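Local coordinates for protein phospholyase (Arthrobacter aurescens, PDB 5G4I) that probably breaks down phosphorylated amino alcohols such as O-phosphoethanolamine, as a pyridoxal-phosphate-dependent phospholyase related to the class III transaminases, at residues A[124-135]-A[244-252]; A[234-242]-A[269-277]. One frame throughout, in Å; residues are numbered along the deposited sequence.

Interaction 1 (A[124-135]-A[244-252]). With PLP (pyridoxal-5'-phosphate), chain C.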
loop_
_atom_site.group_PDB
_atom_site.type_symbol
_atom_site.label_atom_id
_atom_site.label_comp_id
_atom_site.label_asym_id
_atom_site.label_seq_id
_atom_site.Cartn_x
_atom_site.Cartn_y
_atom_site.Cartn_z
ATOM N N ASN A 124 -8.092 0.263 -4.781
ATOM C CA ASN A 124 -9.542 0.115 -4.571
ATOM C C ASN A 124 -9.991 0.922 -3.344
ATOM O O ASN A 124 -11.113 1.511 -3.395
ATOM C CB ASN A 124 -9.959 -1.365 -4.424
ATOM C CG ASN A 124 -10.057 -2.105 -5.735
ATOM O OD1 ASN A 124 -10.498 -1.519 -6.738
ATOM N ND2 ASN A 124 -9.780 -3.388 -5.731
ATOM N N GLU A 125 -9.225 1.024 -2.262
ATOM C CA GLU A 125 -9.561 1.911 -1.139
ATOM C C GLU A 125 -9.735 3.310 -1.631
ATOM O O GLU A 125 -10.743 3.990 -1.256
ATOM C CB GLU A 125 -8.416 1.852 -0.086
ATOM C CG GLU A 125 -8.647 2.741 1.112
ATOM C CD GLU A 125 -9.654 2.268 2.103
ATOM O OE1 GLU A 125 -10.183 1.151 1.994
ATOM O OE2 GLU A 125 -9.952 3.055 3.070
ATOM N N LEU A 126 -8.794 3.833 -2.422
ATOM C CA LEU A 126 -8.885 5.229 -2.941
ATOM C C LEU A 126 -10.062 5.390 -3.875
ATOM O O LEU A 126 -10.777 6.439 -3.781
ATOM C CB LEU A 126 -7.553 5.630 -3.601
ATOM C CG LEU A 126 -7.510 6.998 -4.255
ATOM C CD1 LEU A 126 -7.751 8.104 -3.265
ATOM C CD2 LEU A 126 -6.122 7.190 -4.945
ATOM N N ALA A 127 -10.273 4.451 -4.784
ATOM C CA ALA A 127 -11.445 4.580 -5.684
ATOM C C ALA A 127 -12.748 4.656 -4.914
ATOM O O ALA A 127 -13.639 5.470 -5.307
ATOM C CB ALA A 127 -11.463 3.464 -6.724
ATOM N N LEU A 128 -12.953 3.817 -3.877
ATOM C CA LEU A 128 -14.224 3.877 -3.081
ATOM C C LEU A 128 -14.328 5.251 -2.416
ATOM O O LEU A 128 -15.436 5.811 -2.244
ATOM C CB LEU A 128 -14.292 2.720 -2.049
ATOM C CG LEU A 128 -14.497 1.309 -2.585
ATOM C CD1 LEU A 128 -14.467 0.393 -1.407
ATOM C CD2 LEU A 128 -15.849 1.212 -3.275
ATOM N N ARG A 129 -13.190 5.787 -1.924
ATOM C CA ARG A 129 -13.148 7.104 -1.259
ATOM C C ARG A 129 -13.508 8.236 -2.195
ATOM O O ARG A 129 -14.366 9.156 -1.854
ATOM C CB ARG A 129 -11.784 7.253 -0.540
ATOM C CG ARG A 129 -11.690 8.553 0.350
ATOM C CD ARG A 129 -10.333 8.632 1.088
ATOM N NE ARG A 129 -10.269 9.938 1.800
ATOM C CZ ARG A 129 -9.173 10.668 2.006
ATOM N NH1 ARG A 129 -7.970 10.189 1.750
ATOM N NH2 ARG A 129 -9.262 11.876 2.562
ATOM N N ILE A 130 -12.915 8.289 -3.366
ATOM C CA ILE A 130 -13.295 9.298 -4.444
ATOM C C ILE A 130 -14.757 9.169 -4.695
ATOM O O ILE A 130 -15.466 10.242 -4.735
ATOM C CB ILE A 130 -12.456 9.016 -5.714
ATOM C CG1 ILE A 130 -10.967 9.369 -5.524
ATOM C CG2 ILE A 130 -13.027 9.844 -6.900
ATOM C CD1 ILE A 130 -10.029 8.729 -6.602
ATOM N N ALA A 131 -15.275 7.987 -4.919
ATOM C CA ALA A 131 -16.678 7.812 -5.257
ATOM C C ALA A 131 -17.597 8.291 -4.134
ATOM O O ALA A 131 -18.652 8.985 -4.406
ATOM C CB ALA A 131 -16.996 6.376 -5.654
ATOM N N ARG A 132 -17.339 7.882 -2.889
ATOM C CA ARG A 132 -18.254 8.272 -1.713
ATOM C C ARG A 132 -18.286 9.799 -1.634
ATOM O O ARG A 132 -19.420 10.417 -1.462
ATOM C CB ARG A 132 -17.624 7.685 -0.395
ATOM C CG ARG A 132 -18.500 7.508 0.753
ATOM C CD ARG A 132 -17.735 6.922 1.920
ATOM N NE ARG A 132 -17.068 5.658 1.633
ATOM C CZ ARG A 132 -15.738 5.444 1.582
ATOM N NH1 ARG A 132 -14.884 6.371 1.808
ATOM N NH2 ARG A 132 -15.344 4.194 1.304
ATOM N N GLN A 133 -17.177 10.506 -1.760
ATOM C CA GLN A 133 -17.180 11.985 -1.659
ATOM C C GLN A 133 -17.870 12.642 -2.850
ATOM O O GLN A 133 -18.629 13.661 -2.692
ATOM C CB GLN A 133 -15.762 12.562 -1.589
ATOM C CG GLN A 133 -14.922 12.132 -0.364
ATOM C CD GLN A 133 -13.635 12.916 -0.183
ATOM O OE1 GLN A 133 -13.389 13.924 -0.914
ATOM N NE2 GLN A 133 -12.772 12.497 0.748
ATOM N N HIS A 134 -17.703 12.103 -4.059
ATOM C CA HIS A 134 -18.314 12.702 -5.255
ATOM C C HIS A 134 -19.844 12.502 -5.305
ATOM O O HIS A 134 -20.596 13.462 -5.615
ATOM C CB HIS A 134 -17.749 12.026 -6.533
ATOM C CG HIS A 134 -18.411 12.490 -7.789
ATOM N ND1 HIS A 134 -19.378 11.818 -8.488
ATOM C CD2 HIS A 134 -18.231 13.670 -8.416
ATOM C CE1 HIS A 134 -19.791 12.579 -9.518
ATOM N NE2 HIS A 134 -19.103 13.709 -9.490
ATOM N N THR A 135 -20.322 11.309 -4.961
ATOM C CA THR A 135 -21.725 10.931 -5.083
ATOM C C THR A 135 -22.530 11.459 -3.914
ATOM O O THR A 135 -23.799 11.643 -4.069
ATOM C CB THR A 135 -21.924 9.433 -5.186
ATOM O OG1 THR A 135 -21.564 8.742 -3.977
ATOM C CG2 THR A 135 -21.248 8.863 -6.450
ATOM N N ALA A 244 -29.223 6.277 -10.414
ATOM C CA ALA A 244 -29.213 6.381 -8.954
ATOM C C ALA A 244 -28.125 7.335 -8.432
ATOM O O ALA A 244 -27.965 7.431 -7.220
ATOM C CB ALA A 244 -29.079 5.036 -8.290
ATOM N N GLY A 245 -27.370 8.007 -9.322
ATOM C CA GLY A 245 -26.349 8.937 -8.889
ATOM C C GLY A 245 -25.000 8.318 -8.505
ATOM O O GLY A 245 -24.197 8.980 -7.867
ATOM N N GLY A 246 -24.777 7.125 -8.949
ATOM C CA GLY A 246 -23.528 6.370 -8.633
ATOM C C GLY A 246 -22.566 6.271 -9.811
ATOM O O GLY A 246 -22.843 6.725 -10.952
ATOM N N LEU A 247 -21.407 5.627 -9.558
ATOM C CA LEU A 247 -20.302 5.443 -10.520
ATOM C C LEU A 247 -20.003 3.961 -10.693
ATOM O O LEU A 247 -20.317 3.121 -9.843
ATOM C CB LEU A 247 -19.000 6.150 -10.029
ATOM C CG LEU A 247 -19.135 7.642 -9.672
ATOM C CD1 LEU A 247 -17.845 8.225 -9.112
ATOM C CD2 LEU A 247 -19.562 8.452 -10.889
ATOM N N VAL A 248 -19.304 3.671 -11.771
ATOM C CA VAL A 248 -18.826 2.297 -12.067
ATOM C C VAL A 248 -17.308 2.214 -11.913
ATOM O O VAL A 248 -16.570 3.045 -12.503
ATOM C CB VAL A 248 -19.220 1.865 -13.499
ATOM C CG1 VAL A 248 -18.616 0.463 -13.799
ATOM C CG2 VAL A 248 -20.750 1.867 -13.659
ATOM N N ILE A 249 -16.838 1.225 -11.109
ATOM C CA ILE A 249 -15.411 0.948 -10.928
ATOM C C ILE A 249 -15.127 -0.448 -11.594
ATOM O O ILE A 249 -15.659 -1.466 -11.139
ATOM C CB ILE A 249 -14.911 0.882 -9.468
ATOM C CG1 ILE A 249 -15.241 2.184 -8.667
ATOM C CG2 ILE A 249 -13.368 0.629 -9.426
ATOM C CD1 ILE A 249 -15.112 2.001 -7.171
ATOM N N SER A 250 -14.219 -0.470 -12.606
ATOM C CA SER A 250 -13.656 -1.778 -13.077
ATOM C C SER A 250 -12.365 -2.077 -12.336
ATOM O O SER A 250 -11.380 -1.281 -12.513
ATOM C CB SER A 250 -13.386 -1.769 -14.590
ATOM O OG SER A 250 -12.935 -3.050 -15.020
ATOM N N ASP A 251 -12.346 -3.198 -11.600
ATOM C CA ASP A 251 -11.128 -3.684 -10.902
ATOM C C ASP A 251 -10.406 -4.582 -11.929
ATOM O O ASP A 251 -10.889 -5.650 -12.258
ATOM C CB ASP A 251 -11.546 -4.441 -9.654
ATOM C CG ASP A 251 -10.378 -5.054 -8.896
ATOM O OD1 ASP A 251 -9.312 -5.229 -9.491
ATOM O OD2 ASP A 251 -10.591 -5.452 -7.710
ATOM N N GLU A 252 -9.284 -4.032 -12.452
ATOM C CA GLU A 252 -8.450 -4.678 -13.491
ATOM C C GLU A 252 -7.286 -5.407 -12.916
ATOM O O GLU A 252 -6.364 -5.775 -13.681
ATOM C CB GLU A 252 -8.012 -3.653 -14.528
ATOM C CG GLU A 252 -9.154 -3.069 -15.329
ATOM C CD GLU A 252 -9.748 -3.973 -16.394
ATOM O OE1 GLU A 252 -9.052 -4.915 -16.818
ATOM O OE2 GLU A 252 -10.896 -3.685 -16.799
HETATM N N1 PLP C . -8.691 -7.019 -6.480
HETATM C C2 PLP C . -8.469 -8.141 -7.206
HETATM C C2A PLP C . -9.421 -8.521 -8.310
HETATM C C3 PLP C . -7.290 -8.995 -6.919
HETATM O O3 PLP C . -7.046 -10.127 -7.636
HETATM C C4 PLP C . -6.390 -8.570 -5.823
HETATM C C4A PLP C . -5.189 -9.357 -5.462
HETATM C C5 PLP C . -6.744 -7.322 -5.105
HETATM C C6 PLP C . -7.884 -6.617 -5.482
HETATM C C5A PLP C . -5.876 -6.821 -3.974
HETATM O O4P PLP C . -4.522 -6.738 -4.412
HETATM P P PLP C . -3.333 -6.499 -3.352
HETATM O O1P PLP C . -3.128 -7.857 -2.724
HETATM O O2P PLP C . -2.178 -6.025 -4.202
HETATM O O3P PLP C . -3.887 -5.455 -2.414
HETATM O O HOH W 1 -25.063 11.326 -6.570
#
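The ring-nitrogen side of the PLP site is where N124 and D251 meet. D251 CG stands anti to its own N (chi1 177°), and this turn carries D251 OD2 to 2.8 Å from PLP N1. N124 ND2 gives D251 OD2 a hydrogen bond of 3.0 Å at 158°, arriving from above the carboxylate plane. H148 ND1 also bonds OD2. N124 is itself held: OD1 pairs with T278 OG1, and ND2 also reaches H148 O. N124, itself a pocket residue, thus helps to position the aspartate, together with H148. An aspartate beside the pyridine nitrogen is a hallmark of fold type I PLP enzymes. In this fold, helix 120-135 lies on the central sheet; the axis of its 124-135 part runs antiparallel to strand 247-251, at 174°. I249 CD1 touches both A127 CB and L128 CD2, each at 4.0 Å. Further along, L247 CD1 meets A131 CB at 4.0 Å. At the helix end, T135 CG2 packs on G245 O at 3.3 Å. T135 OG1 turns back to A131 O, bonding it at 3.0 Å from the face opposite T135 N. A water lies 2.8 Å from both T135 O and G245 O, beside the Schellman turn at G245.

Interaction 2 (A[234-242]-A[269-277]); sequences IEGVATRVR and MFNVEPELV
I234 lies over one face of the F270 ring. I234 CG1 is 3.7 Å from the F270 ring centroid and almost straight above it, a CH-pi contact. M269 CB covers the other face, nearer the rim. Helix 233-243 is the connecting helix of a beta-alpha-beta crossover between the parallel neighbours 214-217 and 247-251. Here it packs against the loop that leads into the next strand, 276-279. I234 CG2 touches V272 CG1 at 4.1 Å. One turn on, A238 CB meets the other branch, V272 CG2, at 4.0 Å. E235 is bent at chi2 (78°), and the bend folds its carboxylate back over the loop. E235 OE2 accepts from N271 N at 2.7 Å, nearly straight at 169°, from above the carboxylate plane. N271 is the centre of an inverse gamma turn, so this bond holds the turn to the helix. R242 reaches across with its chain extended from CG to NE. It forms a salt bridge with E275, but the guanidinium and carboxylate planes stand 73° apart, so the two groups do not meet flat. R242 NH2 bonds E275 OE1 at 2.9 Å, lying in the guanidinium plane. R242 NE reaches E275 OE2 in a weak bond. E275 OE1 also accepts from V248 N, which ties the carboxylate to strand 247-251. R242 NH2 makes a further bond to E273 O, also 2.9 Å. A leucine in place of R242 would probably leave the E275 carboxylate without its positive partner and E273 O without this donor. On the other arm, R242 NH1 and E273 N both donate to one water, each at 2.9 Å.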
loop_
_atom_site.group_PDB
_atom_site.type_symbol
_atom_site.label_atom_id
_atom_site.label_comp_id
_atom_site.label_asym_id
_atom_site.label_seq_id
_atom_site.Cartn_x
_atom_site.Cartn_y
_atom_site.Cartn_z
ATOM N N ILE A 234 -23.909 -6.076 -17.923
ATOM C CA ILE A 234 -23.065 -4.973 -17.422
ATOM C C ILE A 234 -23.562 -3.589 -17.810
ATOM O O ILE A 234 -23.607 -2.588 -17.036
ATOM C CB ILE A 234 -21.569 -5.181 -17.775
ATOM C CG1 ILE A 234 -21.053 -6.469 -17.122
ATOM C CG2 ILE A 234 -20.687 -3.996 -17.437
ATOM C CD1 ILE A 234 -20.949 -6.452 -15.560
ATOM N N GLU A 235 -23.969 -3.457 -19.098
ATOM C CA GLU A 235 -24.509 -2.208 -19.591
ATOM C C GLU A 235 -25.802 -1.785 -18.834
ATOM O O GLU A 235 -25.993 -0.616 -18.491
ATOM C CB GLU A 235 -24.826 -2.393 -21.109
ATOM C CG GLU A 235 -23.598 -2.848 -21.984
ATOM C CD GLU A 235 -23.028 -4.358 -22.068
ATOM O OE1 GLU A 235 -23.180 -5.318 -21.495
ATOM O OE2 GLU A 235 -22.276 -4.628 -22.919
ATOM N N GLY A 236 -26.637 -2.766 -18.564
ATOM C CA GLY A 236 -27.898 -2.519 -17.784
ATOM C C GLY A 236 -27.608 -2.074 -16.335
ATOM O O GLY A 236 -28.326 -1.204 -15.777
ATOM N N VAL A 237 -26.625 -2.707 -15.720
ATOM C CA VAL A 237 -26.195 -2.303 -14.366
ATOM C C VAL A 237 -25.698 -0.904 -14.382
ATOM O O VAL A 237 -26.091 -0.060 -13.537
ATOM C CB VAL A 237 -25.157 -3.294 -13.753
ATOM C CG1 VAL A 237 -24.655 -2.730 -12.418
ATOM C CG2 VAL A 237 -25.705 -4.672 -13.602
ATOM N N ALA A 238 -24.798 -0.515 -15.321
ATOM C CA ALA A 238 -24.324 0.821 -15.442
ATOM C C ALA A 238 -25.426 1.913 -15.620
ATOM O O ALA A 238 -25.369 2.922 -14.930
ATOM C CB ALA A 238 -23.269 0.907 -16.609
ATOM N N THR A 239 -26.390 1.600 -16.497
ATOM C CA THR A 239 -27.480 2.573 -16.686
ATOM C C THR A 239 -28.253 2.804 -15.362
ATOM O O THR A 239 -28.490 3.972 -14.976
ATOM C CB THR A 239 -28.393 2.037 -17.767
ATOM O OG1 THR A 239 -27.638 1.964 -19.022
ATOM C CG2 THR A 239 -29.577 2.971 -17.927
ATOM N N ARG A 240 -28.525 1.686 -14.672
ATOM C CA ARG A 240 -29.336 1.783 -13.387
ATOM C C ARG A 240 -28.537 2.492 -12.262
ATOM O O ARG A 240 -29.015 3.335 -11.541
ATOM C CB ARG A 240 -29.775 0.417 -12.956
ATOM C CG ARG A 240 -30.863 -0.184 -13.893
ATOM C CD ARG A 240 -30.984 -1.715 -13.736
ATOM N NE ARG A 240 -32.101 -2.319 -14.453
ATOM C CZ ARG A 240 -32.120 -2.475 -15.766
ATOM N NH1 ARG A 240 -31.093 -2.118 -16.531
ATOM N NH2 ARG A 240 -33.219 -3.023 -16.344
ATOM N N VAL A 241 -27.228 2.186 -12.159
ATOM C CA VAL A 241 -26.403 2.816 -11.180
ATOM C C VAL A 241 -26.287 4.351 -11.428
ATOM O O VAL A 241 -26.352 5.121 -10.480
ATOM C CB VAL A 241 -24.992 2.141 -11.182
ATOM C CG1 VAL A 241 -23.874 2.981 -10.434
ATOM C CG2 VAL A 241 -25.073 0.758 -10.603
ATOM N N ARG A 242 -26.078 4.744 -12.698
ATOM C CA ARG A 242 -25.947 6.187 -13.034
ATOM C C ARG A 242 -27.266 6.907 -12.781
ATOM O O ARG A 242 -27.230 8.059 -12.293
ATOM C CB ARG A 242 -25.370 6.350 -14.420
ATOM C CG ARG A 242 -23.846 5.914 -14.392
ATOM C CD ARG A 242 -23.332 5.706 -15.741
ATOM N NE ARG A 242 -21.877 5.315 -15.622
ATOM C CZ ARG A 242 -21.220 4.722 -16.609
ATOM N NH1 ARG A 242 -21.827 4.323 -17.732
ATOM N NH2 ARG A 242 -19.916 4.439 -16.436
ATOM N N MET A 269 -14.565 -6.089 -22.796
ATOM C CA MET A 269 -15.510 -7.190 -23.183
ATOM C C MET A 269 -16.968 -6.754 -23.148
ATOM O O MET A 269 -17.812 -7.498 -23.774
ATOM C CB MET A 269 -15.286 -8.431 -22.315
ATOM C CG MET A 269 -13.916 -9.061 -22.328
ATOM S SD MET A 269 -13.702 -10.546 -21.367
ATOM C CE MET A 269 -13.903 -9.971 -19.646
ATOM N N PHE A 270 -17.306 -5.628 -22.532
ATOM C CA PHE A 270 -18.676 -5.115 -22.395
ATOM C C PHE A 270 -18.759 -3.785 -23.073
ATOM O O PHE A 270 -17.756 -3.050 -23.312
ATOM C CB PHE A 270 -18.988 -5.036 -20.898
ATOM C CG PHE A 270 -18.689 -6.345 -20.136
ATOM C CD1 PHE A 270 -19.505 -7.450 -20.284
ATOM C CD2 PHE A 270 -17.603 -6.470 -19.271
ATOM C CE1 PHE A 270 -19.267 -8.651 -19.632
ATOM C CE2 PHE A 270 -17.337 -7.669 -18.664
ATOM C CZ PHE A 270 -18.160 -8.752 -18.799
ATOM N N ASN A 271 -19.978 -3.343 -23.339
ATOM C CA ASN A 271 -20.170 -2.031 -23.921
ATOM C C ASN A 271 -20.361 -0.970 -22.799
ATOM O O ASN A 271 -21.458 -0.441 -22.512
ATOM C CB ASN A 271 -21.372 -2.027 -24.883
ATOM C CG ASN A 271 -21.520 -0.700 -25.623
ATOM O OD1 ASN A 271 -20.568 0.110 -25.771
ATOM N ND2 ASN A 271 -22.755 -0.432 -26.058
ATOM N N VAL A 272 -19.251 -0.700 -22.102
ATOM C CA VAL A 272 -19.224 0.155 -20.917
ATOM C C VAL A 272 -17.906 0.963 -20.875
ATOM O O VAL A 272 -16.851 0.464 -21.332
ATOM C CB VAL A 272 -19.322 -0.665 -19.590
ATOM C CG1 VAL A 272 -18.039 -1.461 -19.239
ATOM C CG2 VAL A 272 -19.699 0.201 -18.382
ATOM N N GLU A 273 -17.995 2.202 -20.407
ATOM C CA GLU A 273 -16.773 3.036 -20.134
ATOM C C GLU A 273 -16.886 3.437 -18.667
ATOM O O GLU A 273 -17.668 4.314 -18.268
ATOM C CB GLU A 273 -16.635 4.299 -20.979
ATOM C CG GLU A 273 -15.316 5.020 -20.672
ATOM C CD GLU A 273 -15.159 6.356 -21.440
ATOM O OE1 GLU A 273 -15.540 6.441 -22.649
ATOM O OE2 GLU A 273 -14.679 7.367 -20.863
ATOM N N PRO A 274 -16.122 2.758 -17.768
ATOM C CA PRO A 274 -16.132 3.149 -16.356
ATOM C C PRO A 274 -15.584 4.538 -16.074
ATOM O O PRO A 274 -14.698 5.036 -16.807
ATOM C CB PRO A 274 -15.234 2.078 -15.684
ATOM C CG PRO A 274 -14.945 1.121 -16.682
ATOM C CD PRO A 274 -15.129 1.716 -18.053
ATOM N N GLU A 275 -16.029 5.158 -14.966
ATOM C CA GLU A 275 -15.493 6.389 -14.466
ATOM C C GLU A 275 -14.125 6.221 -13.740
ATOM O O GLU A 275 -13.338 7.163 -13.646
ATOM C CB GLU A 275 -16.416 7.174 -13.553
ATOM C CG GLU A 275 -17.705 7.631 -14.230
ATOM C CD GLU A 275 -18.856 6.641 -14.139
ATOM O OE1 GLU A 275 -18.710 5.401 -13.955
ATOM O OE2 GLU A 275 -20.065 7.107 -14.316
ATOM N N LEU A 276 -13.948 4.998 -13.182
ATOM C CA LEU A 276 -12.766 4.690 -12.352
ATOM C C LEU A 276 -12.316 3.269 -12.724
ATOM O O LEU A 276 -13.140 2.348 -12.889
ATOM C CB LEU A 276 -13.198 4.626 -10.834
ATOM C CG LEU A 276 -13.535 6.036 -10.206
ATOM C CD1 LEU A 276 -14.569 5.906 -9.048
ATOM C CD2 LEU A 276 -12.277 6.736 -9.770
ATOM N N VAL A 277 -10.976 3.152 -12.869
ATOM C CA VAL A 277 -10.308 1.842 -13.224
ATOM C C VAL A 277 -9.153 1.624 -12.245
ATOM O O VAL A 277 -8.321 2.510 -12.085
ATOM C CB VAL A 277 -9.803 1.807 -14.705
ATOM C CG1 VAL A 277 -9.180 0.469 -14.994
ATOM C CG2 VAL A 277 -10.928 2.095 -15.661
HETATM O O HOH W 2 -20.666 3.330 -20.164
#

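How the interactions relate
From the N terminus, helix 120-135 comes first. Its contact with 244-252 in interaction 1 closes a loop of 108 residues. Helix 233-243 lies inside that loop. Interaction 2 joins it to 269-277, past the end of interaction 1, and closes a shorter loop of 26 residues. The two therefore cross rather than nest. Strands 247-251 and 276-279 are neighbours in the same sheet. The two helices pack on its opposite faces: I249 and L247 look to helix 120-135, while V248 is touched from helix 233-243. Where that helix ends, V241 O probably accepts a hydrogen bond from G246 N. E252 CG and V277 CG1 also touch.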